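Local structure of DegQ (Legionella pneumophila, 4YO1) at residues A[301-306]-A[332-337]; A[258-263]-A[285-290]; A[152-157]-A[167-172]; A[89-94]-A[200-205]. The protein probably acts as a periplasmic serine endopeptidase and chaperone of the HtrA family, represented here by its protease domain and first PDZ domain. The protein carries 1 engineered substitution. All coordinates share one frame; numbering follows the deposited sequence.

Interaction 1: A[301-306]-A[332-337]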
loop_
_atom_site.group_PDB
_atom_site.type_symbol
_atom_site.label_atom_id
_atom_site.label_comp_id
_atom_site.label_asym_id
_atom_site.label_seq_id
_atom_site.Cartn_x
_atom_site.Cartn_y
_atom_site.Cartn_z
ATOM N N ASP A 301 -43.626 -1.027 15.547
ATOM C CA ASP A 301 -44.221 -2.091 16.344
ATOM C C ASP A 301 -43.697 -2.081 17.781
ATOM O O ASP A 301 -42.770 -1.338 18.121
ATOM C CB ASP A 301 -43.977 -3.454 15.700
ATOM C CG ASP A 301 -44.706 -3.609 14.382
ATOM O OD1 ASP A 301 -45.442 -2.673 13.998
ATOM O OD2 ASP A 301 -44.549 -4.669 13.731
ATOM N N VAL A 302 -44.308 -2.902 18.627
ATOM C CA VAL A 302 -43.966 -2.948 20.037
ATOM C C VAL A 302 -43.939 -4.383 20.524
ATOM O O VAL A 302 -44.973 -5.046 20.577
ATOM C CB VAL A 302 -44.987 -2.168 20.883
ATOM C CG1 VAL A 302 -44.674 -2.311 22.363
ATOM C CG2 VAL A 302 -45.008 -0.704 20.478
ATOM N N ILE A 303 -42.755 -4.865 20.882
ATOM C CA ILE A 303 -42.638 -6.204 21.444
ATOM C C ILE A 303 -43.003 -6.209 22.921
ATOM O O ILE A 303 -42.560 -5.356 23.683
ATOM C CB ILE A 303 -41.227 -6.780 21.267
ATOM C CG1 ILE A 303 -40.897 -6.929 19.782
ATOM C CG2 ILE A 303 -41.104 -8.131 21.957
ATOM C CD1 ILE A 303 -40.012 -5.843 19.266
ATOM N N VAL A 304 -43.828 -7.169 23.317
ATOM C CA VAL A 304 -44.224 -7.288 24.706
ATOM C C VAL A 304 -43.803 -8.650 25.250
ATOM O O VAL A 304 -43.691 -8.838 26.461
ATOM C CB VAL A 304 -45.740 -7.088 24.864
ATOM C CG1 VAL A 304 -46.130 -7.048 26.344
ATOM C CG2 VAL A 304 -46.171 -5.806 24.166
ATOM N N GLN A 305 -43.557 -9.593 24.346
ATOM C CA GLN A 305 -43.136 -10.922 24.749
ATOM C C GLN A 305 -42.325 -11.601 23.653
ATOM O O GLN A 305 -42.720 -11.606 22.489
ATOM C CB GLN A 305 -44.357 -11.773 25.105
ATOM C CG GLN A 305 -44.053 -12.974 25.996
ATOM C CD GLN A 305 -45.283 -13.821 26.284
ATOM O OE1 GLN A 305 -46.279 -13.336 26.820
ATOM N NE2 GLN A 305 -45.219 -15.096 25.917
ATOM N N ILE A 306 -41.176 -12.148 24.034
ATOM C CA ILE A 306 -40.392 -13.005 23.152
ATOM C C ILE A 306 -40.433 -14.394 23.762
ATOM O O ILE A 306 -39.908 -14.609 24.853
ATOM C CB ILE A 306 -38.921 -12.563 23.064
ATOM C CG1 ILE A 306 -38.795 -11.224 22.343
ATOM C CG2 ILE A 306 -38.098 -13.604 22.342
ATOM C CD1 ILE A 306 -37.360 -10.780 22.134
ATOM N N ILE A 332 -42.525 -14.173 18.900
ATOM C CA ILE A 332 -42.513 -12.866 19.533
ATOM C C ILE A 332 -43.820 -12.092 19.377
ATOM O O ILE A 332 -44.193 -11.658 18.288
ATOM C CB ILE A 332 -41.290 -12.023 19.097
ATOM C CG1 ILE A 332 -41.329 -11.686 17.613
ATOM C CG2 ILE A 332 -40.009 -12.779 19.371
ATOM C CD1 ILE A 332 -40.156 -10.864 17.176
ATOM N N LYS A 333 -44.525 -11.942 20.490
ATOM C CA LYS A 333 -45.712 -11.108 20.518
ATOM C C LYS A 333 -45.328 -9.667 20.213
ATOM O O LYS A 333 -44.388 -9.124 20.793
ATOM C CB LYS A 333 -46.404 -11.191 21.881
ATOM C CG LYS A 333 -47.493 -12.253 21.986
ATOM C CD LYS A 333 -48.128 -12.247 23.375
ATOM C CE LYS A 333 -49.375 -13.117 23.431
ATOM N NZ LYS A 333 -50.085 -13.000 24.738
ATOM N N ILE A 334 -46.049 -9.062 19.281
ATOM C CA ILE A 334 -45.874 -7.654 18.974
ATOM C C ILE A 334 -47.226 -6.980 19.086
ATOM O O ILE A 334 -48.237 -7.635 19.332
ATOM C CB ILE A 334 -45.347 -7.436 17.548
ATOM C CG1 ILE A 334 -46.448 -7.731 16.527
ATOM C CG2 ILE A 334 -44.119 -8.297 17.296
ATOM C CD1 ILE A 334 -46.019 -7.558 15.096
ATOM N N LEU A 335 -47.246 -5.669 18.904
ATOM C CA LEU A 335 -48.485 -4.929 18.995
ATOM C C LEU A 335 -48.434 -3.754 18.032
ATOM O O LEU A 335 -47.942 -2.676 18.361
ATOM C CB LEU A 335 -48.724 -4.468 20.431
ATOM C CG LEU A 335 -50.177 -4.475 20.908
ATOM C CD1 LEU A 335 -50.262 -4.247 22.396
ATOM C CD2 LEU A 335 -50.961 -3.414 20.191
ATOM N N ARG A 336 -48.951 -3.989 16.831
ATOM C CA ARG A 336 -48.966 -3.001 15.763
ATOM C C ARG A 336 -50.354 -2.391 15.632
ATOM O O ARG A 336 -51.306 -3.096 15.311
ATOM C CB ARG A 336 -48.578 -3.673 14.446
ATOM C CG ARG A 336 -48.596 -2.765 13.233
ATOM C CD ARG A 336 -48.188 -3.534 11.983
ATOM N NE ARG A 336 -46.898 -4.199 12.146
ATOM C CZ ARG A 336 -46.633 -5.437 11.736
ATOM N NH1 ARG A 336 -47.572 -6.153 11.133
ATOM N NH2 ARG A 336 -45.428 -5.962 11.929
ATOM N N ASP A 337 -50.455 -1.087 15.883
ATOM C CA ASP A 337 -51.716 -0.348 15.813
ATOM C C ASP A 337 -52.850 -1.065 16.542
ATOM O O ASP A 337 -53.803 -1.532 15.919
ATOM C CB ASP A 337 -52.096 -0.072 14.358
ATOM C CG ASP A 337 -53.207 0.949 14.228
ATOM O OD1 ASP A 337 -52.914 2.149 14.421
ATOM O OD2 ASP A 337 -54.363 0.554 13.940
#
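The guanidinium of Arg336 meets the carboxylate of Asp301 edge on. Asp301 OD1 lies in the guanidinium plane, 2.8 Å from Arg336 NE, which it receives on its syn side; Asp301 OD2 takes Arg336 NH2 in the same salt bridge, with a weak second bond from NE. The two flat groups are not coplanar, their planes standing 37° apart. Arg336 reaches this position by running straight out from the strand, CG anti to the backbone N, and then turning at chi3 (-54°). Each end of the pair has a further partner: Lys298 N donates to Asp301 OD2, and Arg336 NH2 also binds Gly296 O. CD1 of Ile334 touches the carboxylate at Asp301 OD2, 3.5 Å away, bringing an apolar methyl against the ion pair. The backbones run antiparallel as neighbouring strands of the PDZ domain's curled sheet, strand 329-336 lying between strands 302-306 and 339-346. Val304 is an extra residue in this pairing, since Ile303 faces Ile334 and Gln305 already faces Lys333; the strand is broken there, and Val304 N binds Lys333 O at 3.2 Å, from above the carbonyl plane. Beyond it, Ile306 and Ile332 lie side by side, with CG2 of Ile332 3.6 Å from Ile306 CG1, on the buried face where Val317 and Thr320 of helix 315-322 cover Ile306. On the other face the extended chains of Gln305 and Lys333 run alongside each other, CB to CB 3.9 Å, while Gln305 NE2 turns to Asn307 O.

Interaction 2: A[258-263]-A[285-290]. With CD (cadmium ion), chain C.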
loop_
_atom_site.group_PDB
_atom_site.type_symbol
_atom_site.label_atom_id
_atom_site.label_comp_id
_atom_site.label_asym_id
_atom_site.label_seq_id
_atom_site.Cartn_x
_atom_site.Cartn_y
_atom_site.Cartn_z
ATOM N N GLY A 258 -30.905 -7.436 12.692
ATOM C CA GLY A 258 -31.025 -6.237 11.885
ATOM C C GLY A 258 -32.014 -5.160 12.259
ATOM O O GLY A 258 -32.274 -4.257 11.475
ATOM N N ILE A 259 -32.576 -5.248 13.450
ATOM C CA ILE A 259 -33.526 -4.241 13.911
ATOM C C ILE A 259 -32.949 -3.436 15.059
ATOM O O ILE A 259 -32.032 -3.875 15.755
ATOM C CB ILE A 259 -34.878 -4.829 14.344
ATOM C CG1 ILE A 259 -34.813 -5.339 15.784
ATOM C CG2 ILE A 259 -35.320 -5.907 13.382
ATOM C CD1 ILE A 259 -36.147 -5.375 16.451
ATOM N N PHE A 260 -33.489 -2.237 15.227
ATOM C CA PHE A 260 -33.071 -1.342 16.292
ATOM C C PHE A 260 -34.269 -1.138 17.204
ATOM O O PHE A 260 -35.383 -0.881 16.726
ATOM C CB PHE A 260 -32.614 0.009 15.723
ATOM C CG PHE A 260 -31.297 -0.038 14.989
ATOM C CD1 PHE A 260 -30.987 -1.086 14.133
ATOM C CD2 PHE A 260 -30.381 0.988 15.129
ATOM C CE1 PHE A 260 -29.788 -1.124 13.453
ATOM C CE2 PHE A 260 -29.174 0.957 14.443
ATOM C CZ PHE A 260 -28.881 -0.098 13.607
ATOM N N VAL A 261 -34.052 -1.257 18.511
ATOM C CA VAL A 261 -35.140 -1.021 19.456
ATOM C C VAL A 261 -34.876 0.141 20.412
ATOM O O VAL A 261 -33.741 0.593 20.580
ATOM C CB VAL A 261 -35.539 -2.293 20.229
ATOM C CG1 VAL A 261 -36.283 -3.247 19.320
ATOM C CG2 VAL A 261 -34.317 -2.963 20.832
ATOM N N GLN A 262 -35.949 0.629 21.018
ATOM C CA GLN A 262 -35.873 1.765 21.911
ATOM C C GLN A 262 -36.815 1.541 23.093
ATOM O O GLN A 262 -37.734 0.733 23.023
ATOM C CB GLN A 262 -36.245 3.040 21.155
ATOM C CG GLN A 262 -35.630 4.310 21.713
ATOM C CD GLN A 262 -34.133 4.366 21.507
ATOM O OE1 GLN A 262 -33.416 5.038 22.248
ATOM N NE2 GLN A 262 -33.649 3.647 20.500
ATOM N N HIS A 263 -36.567 2.244 24.190
ATOM C CA HIS A 263 -37.435 2.172 25.358
ATOM C C HIS A 263 -38.750 2.854 25.001
ATOM O O HIS A 263 -38.762 4.023 24.609
ATOM C CB HIS A 263 -36.769 2.873 26.550
ATOM C CG HIS A 263 -37.424 2.605 27.872
ATOM N ND1 HIS A 263 -38.781 2.763 28.085
ATOM C CD2 HIS A 263 -36.908 2.212 29.061
ATOM C CE1 HIS A 263 -39.069 2.464 29.335
ATOM N NE2 HIS A 263 -37.947 2.127 29.953
ATOM N N GLN A 285 -36.501 0.955 14.016
ATOM C CA GLN A 285 -36.083 0.762 12.628
ATOM C C GLN A 285 -35.892 -0.716 12.269
ATOM O O GLN A 285 -35.234 -1.460 13.002
ATOM C CB GLN A 285 -34.787 1.517 12.307
ATOM C CG GLN A 285 -34.353 1.272 10.869
ATOM C CD GLN A 285 -33.145 2.062 10.445
ATOM O OE1 GLN A 285 -32.596 2.853 11.210
ATOM N NE2 GLN A 285 -32.718 1.850 9.210
ATOM N N VAL A 286 -36.462 -1.131 11.138
ATOM C CA VAL A 286 -36.221 -2.470 10.621
ATOM C C VAL A 286 -35.462 -2.418 9.301
ATOM O O VAL A 286 -35.983 -1.939 8.292
ATOM C CB VAL A 286 -37.525 -3.219 10.388
ATOM C CG1 VAL A 286 -37.236 -4.630 9.926
ATOM C CG2 VAL A 286 -38.349 -3.230 11.649
ATOM N N ASN A 287 -34.234 -2.919 9.304
ATOM C CA ASN A 287 -33.418 -2.904 8.100
ATOM C C ASN A 287 -33.943 -3.853 7.028
ATOM O O ASN A 287 -34.386 -4.970 7.317
ATOM C CB ASN A 287 -31.952 -3.163 8.441
ATOM C CG ASN A 287 -31.351 -2.035 9.263
ATOM O OD1 ASN A 287 -32.075 -1.244 9.872
ATOM N ND2 ASN A 287 -30.025 -1.945 9.272
ATOM N N GLN A 288 -33.920 -3.379 5.786
ATOM C CA GLN A 288 -34.573 -4.082 4.692
ATOM C C GLN A 288 -33.961 -5.440 4.380
ATOM O O GLN A 288 -32.743 -5.600 4.422
ATOM C CB GLN A 288 -34.695 -3.177 3.447
ATOM C CG GLN A 288 -33.359 -2.698 2.841
ATOM C CD GLN A 288 -32.776 -1.453 3.517
ATOM O OE1 GLN A 288 -31.965 -0.764 2.900
ATOM N NE2 GLN A 288 -33.178 -1.139 4.729
ATOM N N ASN A 289 -34.821 -6.415 4.088
ATOM C CA ASN A 289 -34.420 -7.793 3.779
ATOM C C ASN A 289 -33.667 -8.533 4.888
ATOM O O ASN A 289 -32.968 -9.513 4.630
ATOM C CB ASN A 289 -33.652 -7.873 2.455
ATOM C CG ASN A 289 -34.545 -7.676 1.250
ATOM O OD1 ASN A 289 -35.728 -8.017 1.273
ATOM N ND2 ASN A 289 -33.983 -7.119 0.185
ATOM N N SER A 290 -33.820 -8.059 6.120
ATOM C CA SER A 290 -33.271 -8.736 7.285
ATOM C C SER A 290 -34.255 -9.837 7.688
ATOM O O SER A 290 -35.400 -9.824 7.247
ATOM C CB SER A 290 -33.096 -7.729 8.424
ATOM O OG SER A 290 -34.333 -7.135 8.785
HETATM CD CD CD C . -29.692 -0.008 1.888
#
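Backbone hydrogen bonds join Phe260 to Gln285 and Gly258 to Asn287. Phe260 N donates to Gln285 O at 2.9 Å, in the carbonyl plane, and Gln285 N returns a weak bond to Phe260 O. Past the Ile259-Val286 pair, Asn287 N binds Gly258 O at 3.2 Å, tilted from that carbonyl's plane. Gly258 has a positive phi (85°), and its bare CA comes within 4.3 Å of Ser290 CB, an approach that the absence of a side chain allows. Apolar contact is slight: Ile259 CG2 and Val286 CG1 lie side by side, 4.2 Å apart, on the face that Ala292 and Gln293 of helix 291-294 adjoin, whereas Phe260 points to the other face, against Gln245 of helix 236-249. Within 285-290, Asn287 to Ser290 form a type II turn. Ser290 OG bonds to Asn287 O at 2.6 Å and, as N-cap, weakly caps Gln293 N, tying the turn to the helix start. Metal binding is separate: Gln288 bends at chi2 and its OE1 reaches a cadmium ion at 2.6 Å, shared with Asp143 of the protease domain. Gly258 closes a Gly-Leu-Met-Gly loop, the probable counterpart of the PDZ carboxylate-binding loop; strand 259-263 is then the probable peptide-binding strand, and 281-286 its antiparallel neighbour.

Interaction 3: A[152-157]-A[167-172]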
loop_
_atom_site.group_PDB
_atom_site.type_symbol
_atom_site.label_atom_id
_atom_site.label_comp_id
_atom_site.label_asym_id
_atom_site.label_seq_id
_atom_site.Cartn_x
_atom_site.Cartn_y
_atom_site.Cartn_z
ATOM N N VAL A 152 -10.059 6.354 -0.651
ATOM C CA VAL A 152 -9.079 7.165 0.060
ATOM C C VAL A 152 -9.477 7.445 1.506
ATOM O O VAL A 152 -10.576 7.923 1.781
ATOM C CB VAL A 152 -8.791 8.481 -0.679
ATOM C CG1 VAL A 152 -8.228 9.546 0.282
ATOM C CG2 VAL A 152 -7.829 8.236 -1.836
ATOM N N ALA A 153 -8.561 7.147 2.420
ATOM C CA ALA A 153 -8.798 7.341 3.841
ATOM C C ALA A 153 -8.192 8.650 4.316
ATOM O O ALA A 153 -6.980 8.774 4.429
ATOM C CB ALA A 153 -8.211 6.186 4.622
ATOM N N ILE A 154 -9.042 9.624 4.609
ATOM C CA ILE A 154 -8.584 10.946 5.037
ATOM C C ILE A 154 -8.724 11.134 6.541
ATOM O O ILE A 154 -9.598 10.536 7.175
ATOM C CB ILE A 154 -9.391 12.070 4.382
ATOM C CG1 ILE A 154 -9.696 11.744 2.930
ATOM C CG2 ILE A 154 -8.651 13.397 4.494
ATOM C CD1 ILE A 154 -10.741 12.675 2.371
ATOM N N GLY A 155 -7.869 11.979 7.102
ATOM C CA GLY A 155 -7.978 12.335 8.498
ATOM C C GLY A 155 -7.339 13.676 8.790
ATOM O O GLY A 155 -6.909 14.387 7.886
ATOM N N ASN A 156 -7.286 14.020 10.070
ATOM C CA ASN A 156 -6.695 15.269 10.509
ATOM C C ASN A 156 -6.052 15.063 11.873
ATOM O O ASN A 156 -6.601 15.483 12.881
ATOM C CB ASN A 156 -7.772 16.354 10.573
ATOM C CG ASN A 156 -7.206 17.730 10.851
ATOM O OD1 ASN A 156 -5.993 17.928 10.851
ATOM N ND2 ASN A 156 -8.088 18.695 11.072
ATOM N N PRO A 157 -4.885 14.399 11.909
ATOM C CA PRO A 157 -4.249 14.083 13.192
ATOM C C PRO A 157 -3.539 15.289 13.801
ATOM O O PRO A 157 -3.277 15.313 15.001
ATOM C CB PRO A 157 -3.239 13.000 12.816
ATOM C CG PRO A 157 -2.893 13.295 11.399
ATOM C CD PRO A 157 -4.109 13.894 10.761
ATOM N N GLN A 167 -3.349 17.595 7.024
ATOM C CA GLN A 167 -4.177 16.482 6.574
ATOM C C GLN A 167 -3.358 15.212 6.377
ATOM O O GLN A 167 -2.144 15.217 6.543
ATOM C CB GLN A 167 -4.891 16.837 5.269
ATOM C CG GLN A 167 -5.852 18.014 5.371
ATOM C CD GLN A 167 -5.145 19.358 5.274
ATOM O OE1 GLN A 167 -3.922 19.434 5.388
ATOM N NE2 GLN A 167 -5.913 20.421 5.057
ATOM N N SER A 168 -4.039 14.132 6.006
ATOM C CA SER A 168 -3.413 12.827 5.817
ATOM C C SER A 168 -4.329 11.870 5.044
ATOM O O SER A 168 -5.296 11.339 5.597
ATOM C CB SER A 168 -3.043 12.215 7.170
ATOM O OG SER A 168 -2.688 10.848 7.039
ATOM N N ALA A 169 -4.014 11.648 3.770
ATOM C CA ALA A 169 -4.805 10.762 2.919
ATOM C C ALA A 169 -4.002 9.610 2.323
ATOM O O ALA A 169 -2.912 9.797 1.791
ATOM C CB ALA A 169 -5.462 11.549 1.817
ATOM N N THR A 170 -4.569 8.414 2.398
ATOM C CA THR A 170 -3.942 7.213 1.850
ATOM C C THR A 170 -4.879 6.525 0.868
ATOM O O THR A 170 -6.100 6.559 1.033
ATOM C CB THR A 170 -3.621 6.225 2.947
ATOM O OG1 THR A 170 -4.846 5.653 3.422
ATOM C CG2 THR A 170 -2.905 6.934 4.086
ATOM N N PHE A 171 -4.294 5.891 -0.139
ATOM C CA PHE A 171 -5.032 5.378 -1.273
ATOM C C PHE A 171 -5.037 3.865 -1.225
ATOM O O PHE A 171 -4.088 3.248 -0.754
ATOM C CB PHE A 171 -4.356 5.857 -2.557
ATOM C CG PHE A 171 -5.052 5.430 -3.824
ATOM C CD1 PHE A 171 -6.340 5.855 -4.117
ATOM C CD2 PHE A 171 -4.402 4.632 -4.736
ATOM C CE1 PHE A 171 -6.954 5.477 -5.282
ATOM C CE2 PHE A 171 -5.015 4.245 -5.907
ATOM C CZ PHE A 171 -6.287 4.670 -6.184
ATOM N N GLY A 172 -6.113 3.272 -1.717
ATOM C CA GLY A 172 -6.231 1.833 -1.818
ATOM C C GLY A 172 -7.543 1.496 -2.481
ATOM O O GLY A 172 -8.197 2.376 -3.049
#
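Val152 and Phe171 meet at the tight end of this antiparallel strand pair: CG2 of the valine comes to the ring edge, in its plane, 3.6 Å from Phe171 CD1, and the two side chains cross at about a right angle. The other branch, Val152 CG1, rests on Ala169 CB at 3.7 Å. Next to them Ala153 and Thr170 exchange two backbone hydrogen bonds, Ala153 N to Thr170 O at 2.9 Å and Thr170 N to Ala153 O at 3.2 Å, while Ala153 CB lies against Thr170 OG1. Toward the other end the grip slackens. The bonds between Gly155 and Ser168 are weak, Pro157 is poorly ordered and touches Ser168 CB only through CD, and Gln167 is exposed. Leu26 of helix 23-29 covers Val152 and Ala169. Strand 168-172 and its Phe171 end lie at the trimer interface of the protease domains, where Phe171 stands edge-to-face with Tyr150 of a second subunit and packs on Phe171 of a third. Here the apolar end of the pair serves both the second barrel and the subunit interface, while the hydroxyl Thr170 OG1 is satisfied by Ala196 O.

Interaction 4: A[89-94]-A[200-205]. Engineered in segment 200-205: Ala202 (natural residue Ser).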
loop_
_atom_site.group_PDB
_atom_site.type_symbol
_atom_site.label_atom_id
_atom_site.label_comp_id
_atom_site.label_asym_id
_atom_site.label_seq_id
_atom_site.Cartn_x
_atom_site.Cartn_y
_atom_site.Cartn_z
ATOM N N ILE A 89 -19.139 13.168 13.422
ATOM C CA ILE A 89 -18.997 11.782 13.832
ATOM C C ILE A 89 -17.524 11.372 13.842
ATOM O O ILE A 89 -16.736 11.791 12.993
ATOM C CB ILE A 89 -19.798 10.859 12.909
ATOM C CG1 ILE A 89 -19.559 9.391 13.263
ATOM C CG2 ILE A 89 -19.429 11.121 11.472
ATOM C CD1 ILE A 89 -20.360 8.428 12.428
ATOM N N THR A 90 -17.156 10.566 14.827
ATOM C CA THR A 90 -15.791 10.108 14.979
ATOM C C THR A 90 -15.857 8.736 15.637
ATOM O O THR A 90 -16.946 8.198 15.826
ATOM C CB THR A 90 -14.970 11.113 15.828
ATOM O OG1 THR A 90 -13.683 10.563 16.133
ATOM C CG2 THR A 90 -15.704 11.448 17.115
ATOM N N ASN A 91 -14.710 8.160 15.979
ATOM C CA ASN A 91 -14.711 6.846 16.603
ATOM C C ASN A 91 -15.114 6.910 18.067
ATOM O O ASN A 91 -14.948 7.939 18.723
ATOM C CB ASN A 91 -13.367 6.141 16.427
ATOM C CG ASN A 91 -13.389 5.122 15.301
ATOM O OD1 ASN A 91 -14.215 5.203 14.387
ATOM N ND2 ASN A 91 -12.485 4.148 15.365
ATOM N N ASP A 92 -15.654 5.804 18.571
ATOM C CA ASP A 92 -16.208 5.777 19.918
ATOM C C ASP A 92 -15.126 5.700 20.976
ATOM O O ASP A 92 -15.250 6.290 22.048
ATOM C CB ASP A 92 -17.168 4.600 20.091
ATOM C CG ASP A 92 -18.028 4.732 21.331
ATOM O OD1 ASP A 92 -18.211 5.879 21.795
ATOM O OD2 ASP A 92 -18.514 3.697 21.842
ATOM N N HIS A 93 -14.064 4.965 20.674
ATOM C CA HIS A 93 -13.008 4.745 21.651
ATOM C C HIS A 93 -12.098 5.953 21.800
ATOM O O HIS A 93 -11.312 6.019 22.734
ATOM C CB HIS A 93 -12.187 3.498 21.313
ATOM C CG HIS A 93 -11.292 3.670 20.132
ATOM N ND1 HIS A 93 -11.671 4.377 19.009
ATOM C CD2 HIS A 93 -10.029 3.242 19.899
ATOM C CE1 HIS A 93 -10.682 4.370 18.134
ATOM N NE2 HIS A 93 -9.673 3.685 18.650
ATOM N N VAL A 94 -12.200 6.910 20.888
ATOM C CA VAL A 94 -11.378 8.108 20.988
ATOM C C VAL A 94 -11.888 8.993 22.113
ATOM O O VAL A 94 -11.111 9.603 22.847
ATOM C CB VAL A 94 -11.388 8.930 19.692
ATOM C CG1 VAL A 94 -10.310 9.993 19.745
ATOM C CG2 VAL A 94 -11.188 8.030 18.486
ATOM N N GLY A 200 -4.147 8.224 14.042
ATOM C CA GLY A 200 -4.389 9.604 13.670
ATOM C C GLY A 200 -5.603 9.822 12.784
ATOM O O GLY A 200 -6.208 10.895 12.801
ATOM N N ASN A 201 -5.975 8.801 12.016
ATOM C CA ASN A 201 -7.018 8.959 11.011
ATOM C C ASN A 201 -8.156 7.939 11.128
ATOM O O ASN A 201 -8.852 7.640 10.155
ATOM C CB ASN A 201 -6.387 8.967 9.622
ATOM C CG ASN A 201 -5.163 9.868 9.560
ATOM O OD1 ASN A 201 -5.280 11.082 9.410
ATOM N ND2 ASN A 201 -3.981 9.278 9.708
ATOM N N ALA A 202 -8.340 7.415 12.336
ATOM C CA ALA A 202 -9.530 6.643 12.672
ATOM C C ALA A 202 -10.651 7.615 13.010
ATOM O O ALA A 202 -10.411 8.700 13.529
ATOM C CB ALA A 202 -9.256 5.733 13.846
ATOM N N GLY A 203 -11.882 7.228 12.711
ATOM C CA GLY A 203 -13.012 8.115 12.900
ATOM C C GLY A 203 -13.092 9.143 11.789
ATOM O O GLY A 203 -14.002 9.961 11.764
ATOM N N GLY A 204 -12.137 9.094 10.865
ATOM C CA GLY A 204 -12.133 9.975 9.708
ATOM C C GLY A 204 -12.859 9.417 8.493
ATOM O O GLY A 204 -13.488 8.353 8.542
ATOM N N ALA A 205 -12.740 10.137 7.382
ATOM C CA ALA A 205 -13.545 9.867 6.193
ATOM C C ALA A 205 -12.915 8.904 5.212
ATOM O O ALA A 205 -11.819 9.150 4.715
ATOM C CB ALA A 205 -13.847 11.165 5.472
#
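Asn91 sets its side-chain amide against the backbone of Gly203. Asn91 OD1 stands 3.5 Å from Gly203 CA, and on the other end of the same amide Asn91 ND2 lies 3.9 Å from CB of Ala202, an engineered residue at the position of the predicted catalytic serine. Gly203 also passes close to the strand: its carbonyl O is 3.7 Å from Thr90 CA, and the two CA atoms are 4.0 Å apart. A positive phi and the absence of a side chain let Gly203 settle this near to Thr90 and Asn91. The contact is made by van der Waals fit, so what positions the pieces lies around them. In the next shell Thr90 OG1, anti to the backbone N (chi1 172°), is bonded to Ser77 O, and the backbone of Ala202 is bonded to that of Ser77, so one residue of strand 74-82 steadies both partners. Gly203 and Gly204 are further held by backbone bonds to Asn217. On the histidine side, His93 N bonds to Asp123 OD1, and Asp92 pairs with Arg96. His93, Asp123 and position 202 are the predicted charge relay of a chymotrypsin-like protease, joining the first barrel to the Gly-Asn-Ala-Gly-Gly loop of the second (Ser for Ala in the natural protein). His93 CE1 lies 4.7 Å from Ala202 CB. With a methyl on an Ala202 whose backbone Ser77 holds, this chain lacks the hydroxyl expected to attack the substrate, consistent with an inactive protease.

Interactions 4 and 3 belong to the protease domain, interactions 2 and 1 to the PDZ domain. Interaction 3 falls between the two halves of interaction 4 in the sequence; interactions 2 and 1 follow in turn. Interactions 3 and 4 have centres about 12 Å apart and touch: Ile154 N and Ala205 O are 2.8 Å apart, a probable hydrogen bond, connecting the trimer-facing strand pair to the loop beside the active site. Interactions 1 and 2 share one sheet, through adjacent strands 281-286 and 302-306, with centres about 13 Å apart. Interactions 2 and 4 lie in separate domains, about 25 Å apart between centres, so the probable peptide-binding strand and the predicted active site are set apart.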